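Local coordinates for glycosyl hydrolase family 26 (Bacteroides ovatus, PDB 4ZXO), which is a beta-mannanase that probably hydrolyses the mannan backbone of galactomannan during breakdown of this polysaccharide by the bacterium, at residues R85-S99 with S148-R162. Sequence-based numbering, arbitrary orientation.
Sequences REYIIEQYARGGMIS and SLKTKEGVLIPVVFR
I157 fills the groove between helix 81-93 and the strand that follows it. Its CG1 sits over one face of the Y92 ring, 4.1 Å from the centroid, a CH-pi contact displaced toward the rim. CD1, at the end of that branch, reaches I89 CG1 at 3.7 Å, while the other branch, CG2, meets I88, Y92 and I98. Y92 holds CG opposite its backbone N (chi1 -179°), which carries the ring across the 148-162 segment, where P158 CD and T151 CG2 approach it obliquely, the latter 3.5 Å from Y92 CE2. T151 can offer that methyl because its OG1 is turned back into its own turn, accepting the N-H of V155. Nearer the start of the helix segment, I88 CD1 packs on L149 CD2. R85 runs out straight and then bends at chi3 (-52°), bringing its guanidinium edge-on to S148; NE and NH2 both grip S148 OG, in plane, NE at 2.9 Å. The same hydroxyl also bonds F145 O, tying R85 to the end of helix 132-147. A leucine in place of R85 would probably leave S148 OG without its two N-H donors and the helices without this polar link. Past the helix, V160 N donates almost straight to I98 O (2.9 Å), and S99 OG donates to V160 O at 2.8 Å. A water bridges I98 N and P158 O just ahead of the strand pairing, at its N-terminal end; another joins S99 OG to R162 NE, R162 itself being held by E270 and D235. M97 CE closes on V160 CG2. Helix 81-93 thus packs beside adjacent parallel strands 97-101 and 159-162, as in the (beta/alpha)8 TIM barrel expected of glycoside hydrolase family 26.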
loop_
_atom_site.group_PDB
_atom_site.type_symbol
_atom_site.label_atom_id
_atom_site.label_comp_id
_atom_site.label_asym_id
_atom_site.label_seq_id
_atom_site.Cartn_x
_atom_site.Cartn_y
_atom_site.Cartn_z
ATOM N N ARG A 85 -5.329 14.591 3.402
ATOM C CA ARG A 85 -5.763 15.111 2.102
ATOM C C ARG A 85 -4.773 16.113 1.507
ATOM O O ARG A 85 -4.432 16.048 0.341
ATOM C CB ARG A 85 -7.136 15.749 2.202
ATOM C CG ARG A 85 -7.577 16.374 0.922
ATOM C CD ARG A 85 -8.932 17.018 1.134
ATOM N NE ARG A 85 -9.935 16.142 1.734
ATOM C CZ ARG A 85 -10.397 16.226 2.978
ATOM N NH1 ARG A 85 -9.944 17.173 3.791
ATOM N NH2 ARG A 85 -11.321 15.346 3.411
ATOM N N GLU A 86 -4.212 16.981 2.334
ATOM C CA GLU A 86 -3.164 17.895 1.863
ATOM C C GLU A 86 -1.950 17.164 1.327
ATOM O O GLU A 86 -1.446 17.491 0.254
ATOM C CB GLU A 86 -2.691 18.788 2.992
ATOM C CG GLU A 86 -3.518 19.938 3.292
ATOM C CD GLU A 86 -2.800 20.864 4.293
ATOM O OE1 GLU A 86 -1.891 20.398 5.017
ATOM O OE2 GLU A 86 -3.102 22.064 4.326
ATOM N N TYR A 87 -1.496 16.143 2.059
ATOM C CA TYR A 87 -0.276 15.446 1.649
ATOM C C TYR A 87 -0.523 14.726 0.345
ATOM O O TYR A 87 0.387 14.613 -0.504
ATOM C CB TYR A 87 0.226 14.452 2.694
ATOM C CG TYR A 87 0.409 15.065 4.052
ATOM C CD1 TYR A 87 0.758 16.420 4.201
ATOM C CD2 TYR A 87 0.231 14.286 5.224
ATOM C CE1 TYR A 87 0.896 16.979 5.481
ATOM C CE2 TYR A 87 0.376 14.847 6.496
ATOM C CZ TYR A 87 0.731 16.174 6.621
ATOM O OH TYR A 87 0.885 16.728 7.864
ATOM N N ILE A 88 -1.733 14.178 0.218
ATOM C CA ILE A 88 -2.091 13.474 -1.016
ATOM C C ILE A 88 -2.128 14.431 -2.215
ATOM O O ILE A 88 -1.574 14.113 -3.292
ATOM C CB ILE A 88 -3.434 12.734 -0.822
ATOM C CG1 ILE A 88 -3.182 11.544 0.124
ATOM C CG2 ILE A 88 -4.029 12.214 -2.162
ATOM C CD1 ILE A 88 -4.467 10.968 0.739
ATOM N N ILE A 89 -2.774 15.585 -2.047
ATOM C CA ILE A 89 -2.815 16.591 -3.100
ATOM C C ILE A 89 -1.407 17.026 -3.499
ATOM O O ILE A 89 -1.108 17.163 -4.692
ATOM C CB ILE A 89 -3.683 17.748 -2.628
ATOM C CG1 ILE A 89 -5.135 17.300 -2.663
ATOM C CG2 ILE A 89 -3.577 18.951 -3.508
ATOM C CD1 ILE A 89 -6.022 18.217 -1.884
ATOM N N GLU A 90 -0.537 17.216 -2.513
ATOM C CA GLU A 90 0.825 17.643 -2.807
ATOM C C GLU A 90 1.652 16.573 -3.508
ATOM O O GLU A 90 2.465 16.896 -4.383
ATOM C CB GLU A 90 1.533 18.078 -1.522
ATOM C CG GLU A 90 0.824 19.273 -0.932
ATOM C CD GLU A 90 1.316 19.679 0.447
ATOM O OE1 GLU A 90 2.308 19.143 0.971
ATOM O OE2 GLU A 90 0.671 20.565 1.037
ATOM N N GLN A 91 1.439 15.298 -3.164
ATOM C CA GLN A 91 2.171 14.231 -3.826
ATOM C C GLN A 91 1.704 14.118 -5.258
ATOM O O GLN A 91 2.531 13.939 -6.162
ATOM C CB GLN A 91 1.999 12.915 -3.044
ATOM C CG GLN A 91 2.596 11.655 -3.755
ATOM C CD GLN A 91 4.129 11.634 -3.767
ATOM O OE1 GLN A 91 4.802 12.665 -3.576
ATOM N NE2 GLN A 91 4.684 10.444 -3.979
ATOM N N TYR A 92 0.393 14.225 -5.498
ATOM C CA TYR A 92 -0.065 14.178 -6.870
ATOM C C TYR A 92 0.505 15.355 -7.669
ATOM O O TYR A 92 0.951 15.199 -8.819
ATOM C CB TYR A 92 -1.588 14.241 -6.906
ATOM C CG TYR A 92 -2.162 14.163 -8.307
ATOM C CD1 TYR A 92 -2.325 12.941 -8.931
ATOM C CD2 TYR A 92 -2.527 15.316 -8.997
ATOM C CE1 TYR A 92 -2.853 12.854 -10.195
ATOM C CE2 TYR A 92 -3.054 15.254 -10.314
ATOM C CZ TYR A 92 -3.224 14.006 -10.899
ATOM O OH TYR A 92 -3.735 13.916 -12.177
ATOM N N ALA A 93 0.523 16.520 -7.049
ATOM C CA ALA A 93 0.984 17.738 -7.751
ATOM C C ALA A 93 2.444 17.589 -8.196
ATOM O O ALA A 93 2.845 18.091 -9.266
ATOM C CB ALA A 93 0.792 18.964 -6.852
ATOM N N ARG A 94 3.263 16.880 -7.421
ATOM C CA ARG A 94 4.678 16.757 -7.794
ATOM C C ARG A 94 4.859 15.558 -8.733
ATOM O O ARG A 94 5.958 15.318 -9.214
ATOM C CB ARG A 94 5.567 16.682 -6.537
ATOM C CG ARG A 94 5.454 15.428 -5.688
ATOM C CD ARG A 94 6.461 15.433 -4.514
ATOM N NE ARG A 94 6.172 16.471 -3.505
ATOM C CZ ARG A 94 5.481 16.284 -2.368
ATOM N NH1 ARG A 94 4.958 15.081 -2.051
ATOM N NH2 ARG A 94 5.303 17.328 -1.539
ATOM N N GLY A 95 3.779 14.830 -9.019
ATOM C CA GLY A 95 3.869 13.715 -9.955
ATOM C C GLY A 95 4.030 12.328 -9.348
ATOM O O GLY A 95 4.148 11.327 -10.094
ATOM N N GLY A 96 3.991 12.235 -8.030
ATOM C CA GLY A 96 4.131 10.908 -7.418
ATOM C C GLY A 96 2.811 10.171 -7.296
ATOM O O GLY A 96 1.725 10.728 -7.584
ATOM N N MET A 97 2.916 8.924 -6.815
ATOM C CA MET A 97 1.767 8.050 -6.625
ATOM C C MET A 97 1.340 8.015 -5.157
ATOM O O MET A 97 2.192 8.267 -4.253
ATOM C CB MET A 97 2.105 6.596 -7.064
ATOM C CG MET A 97 0.871 5.777 -7.322
ATOM S SD MET A 97 1.287 4.044 -7.573
ATOM C CE MET A 97 1.116 3.417 -5.883
ATOM N N ILE A 98 0.050 7.714 -4.924
ATOM C CA ILE A 98 -0.472 7.530 -3.580
ATOM C C ILE A 98 -1.107 6.183 -3.381
ATOM O O ILE A 98 -1.828 5.721 -4.226
ATOM C CB ILE A 98 -1.530 8.635 -3.248
ATOM C CG1 ILE A 98 -0.916 10.036 -3.313
ATOM C CG2 ILE A 98 -2.221 8.389 -1.861
ATOM C CD1 ILE A 98 -1.065 10.730 -4.667
ATOM N N SER A 99 -0.807 5.544 -2.247
ATOM C CA SER A 99 -1.527 4.341 -1.859
ATOM C C SER A 99 -2.119 4.521 -0.472
ATOM O O SER A 99 -1.578 5.279 0.350
ATOM C CB SER A 99 -0.595 3.118 -1.882
ATOM O OG SER A 99 -1.344 1.938 -1.568
ATOM N N SER A 148 -12.966 13.142 -1.928
ATOM C CA SER A 148 -12.507 14.476 -1.539
ATOM C C SER A 148 -11.064 14.716 -1.982
ATOM O O SER A 148 -10.565 15.848 -1.869
ATOM C CB SER A 148 -12.605 14.659 -0.014
ATOM O OG SER A 148 -11.518 14.025 0.667
ATOM N N LEU A 149 -10.412 13.678 -2.500
ATOM C CA LEU A 149 -9.050 13.815 -2.985
ATOM C C LEU A 149 -9.065 14.410 -4.398
ATOM O O LEU A 149 -9.139 13.677 -5.397
ATOM C CB LEU A 149 -8.337 12.461 -2.955
ATOM C CG LEU A 149 -8.372 11.816 -1.580
ATOM C CD1 LEU A 149 -7.694 10.440 -1.678
ATOM C CD2 LEU A 149 -7.674 12.659 -0.575
ATOM N N LYS A 150 -9.079 15.739 -4.456
ATOM C CA LYS A 150 -9.168 16.481 -5.739
ATOM C C LYS A 150 -8.068 17.535 -5.849
ATOM O O LYS A 150 -7.663 18.110 -4.856
ATOM C CB LYS A 150 -10.524 17.190 -5.876
ATOM C CG LYS A 150 -11.739 16.302 -5.866
ATOM C CD LYS A 150 -12.887 17.073 -6.562
ATOM C CE LYS A 150 -14.267 16.711 -6.044
ATOM N NZ LYS A 150 -14.434 17.178 -4.627
ATOM N N THR A 151 -7.602 17.790 -7.054
ATOM C CA THR A 151 -6.689 18.905 -7.257
ATOM C C THR A 151 -7.466 20.223 -7.071
ATOM O O THR A 151 -8.713 20.246 -7.028
ATOM C CB THR A 151 -6.029 18.860 -8.662
ATOM O OG1 THR A 151 -7.039 19.158 -9.631
ATOM C CG2 THR A 151 -5.434 17.465 -8.974
ATOM N N LYS A 152 -6.734 21.333 -6.977
ATOM C CA LYS A 152 -7.408 22.609 -6.873
ATOM C C LYS A 152 -8.211 22.914 -8.136
ATOM O O LYS A 152 -9.103 23.764 -8.094
ATOM C CB LYS A 152 -6.412 23.737 -6.594
ATOM C CG LYS A 152 -5.365 23.954 -7.652
ATOM C CD LYS A 152 -4.406 25.056 -7.204
ATOM C CE LYS A 152 -3.001 24.985 -7.864
ATOM N NZ LYS A 152 -3.047 25.022 -9.346
ATOM N N GLU A 153 -7.894 22.262 -9.256
ATOM C CA GLU A 153 -8.681 22.390 -10.496
ATOM C C GLU A 153 -9.872 21.431 -10.548
ATOM O O GLU A 153 -10.679 21.489 -11.480
ATOM C CB GLU A 153 -7.787 22.160 -11.729
ATOM C CG GLU A 153 -6.749 23.240 -11.958
ATOM C CD GLU A 153 -5.508 23.146 -11.050
ATOM O OE1 GLU A 153 -5.152 22.021 -10.585
ATOM O OE2 GLU A 153 -4.868 24.211 -10.808
ATOM N N GLY A 154 -10.013 20.579 -9.535
ATOM C CA GLY A 154 -11.147 19.690 -9.423
ATOM C C GLY A 154 -10.943 18.273 -9.934
ATOM O O GLY A 154 -11.901 17.511 -10.008
ATOM N N VAL A 155 -9.717 17.907 -10.311
ATOM C CA VAL A 155 -9.467 16.551 -10.879
ATOM C C VAL A 155 -9.318 15.536 -9.753
ATOM O O VAL A 155 -8.588 15.805 -8.794
ATOM C CB VAL A 155 -8.215 16.573 -11.781
ATOM C CG1 VAL A 155 -7.931 15.208 -12.397
ATOM C CG2 VAL A 155 -8.429 17.602 -12.906
ATOM N N LEU A 156 -10.056 14.428 -9.818
ATOM C CA LEU A 156 -9.931 13.383 -8.780
ATOM C C LEU A 156 -8.522 12.775 -8.837
ATOM O O LEU A 156 -7.966 12.507 -9.913
ATOM C CB LEU A 156 -10.986 12.264 -8.952
ATOM C CG LEU A 156 -12.451 12.469 -8.461
ATOM C CD1 LEU A 156 -13.360 11.251 -8.757
ATOM C CD2 LEU A 156 -12.576 12.693 -6.978
ATOM N N ILE A 157 -7.936 12.567 -7.672
ATOM C CA ILE A 157 -6.555 12.029 -7.606
ATOM C C ILE A 157 -6.635 10.526 -7.507
ATOM O O ILE A 157 -7.274 9.990 -6.568
ATOM C CB ILE A 157 -5.837 12.636 -6.424
ATOM C CG1 ILE A 157 -5.642 14.145 -6.712
ATOM C CG2 ILE A 157 -4.498 11.907 -6.168
ATOM C CD1 ILE A 157 -5.267 14.914 -5.460
ATOM N N PRO A 158 -5.987 9.813 -8.461
ATOM C CA PRO A 158 -5.987 8.342 -8.401
ATOM C C PRO A 158 -5.263 7.873 -7.140
ATOM O O PRO A 158 -4.282 8.479 -6.698
ATOM C CB PRO A 158 -5.216 7.906 -9.665
ATOM C CG PRO A 158 -5.320 9.075 -10.577
ATOM C CD PRO A 158 -5.250 10.293 -9.637
ATOM N N VAL A 159 -5.760 6.805 -6.553
ATOM C CA VAL A 159 -5.138 6.177 -5.373
ATOM C C VAL A 159 -5.141 4.667 -5.537
ATOM O O VAL A 159 -6.080 4.106 -6.093
ATOM C CB VAL A 159 -5.947 6.565 -4.068
ATOM C CG1 VAL A 159 -5.663 5.634 -2.880
ATOM C CG2 VAL A 159 -5.679 8.036 -3.784
ATOM N N VAL A 160 -4.067 4.016 -5.101
ATOM C CA VAL A 160 -4.093 2.551 -4.985
ATOM C C VAL A 160 -4.582 2.222 -3.587
ATOM O O VAL A 160 -3.872 2.456 -2.618
ATOM C CB VAL A 160 -2.731 1.910 -5.244
ATOM C CG1 VAL A 160 -2.782 0.360 -5.023
ATOM C CG2 VAL A 160 -2.259 2.267 -6.669
ATOM N N PHE A 161 -5.795 1.690 -3.474
ATOM C CA PHE A 161 -6.396 1.424 -2.166
ATOM C C PHE A 161 -6.183 -0.074 -1.862
ATOM O O PHE A 161 -6.431 -0.941 -2.739
ATOM C CB PHE A 161 -7.869 1.778 -2.209
ATOM C CG PHE A 161 -8.624 1.543 -0.924
ATOM C CD1 PHE A 161 -8.125 1.994 0.298
ATOM C CD2 PHE A 161 -9.889 0.929 -0.957
ATOM C CE1 PHE A 161 -8.840 1.766 1.497
ATOM C CE2 PHE A 161 -10.629 0.750 0.242
ATOM C CZ PHE A 161 -10.108 1.178 1.454
ATOM N N ARG A 162 -5.662 -0.362 -0.675
ATOM C CA ARG A 162 -5.176 -1.709 -0.330
ATOM C C ARG A 162 -5.787 -2.163 0.972
ATOM O O ARG A 162 -5.068 -2.294 1.985
ATOM C CB ARG A 162 -3.623 -1.645 -0.234
ATOM C CG ARG A 162 -2.953 -2.960 -0.102
ATOM C CD ARG A 162 -1.438 -2.776 -0.155
ATOM N NE ARG A 162 -0.930 -1.984 0.954
ATOM C CZ ARG A 162 -0.446 -2.512 2.102
ATOM N NH1 ARG A 162 -0.516 -3.839 2.328
ATOM N NH2 ARG A 162 0.028 -1.711 3.065
HETATM O O HOH W 1 -1.640 7.977 -7.138
HETATM O O HOH W 2 -0.526 0.950 0.839
#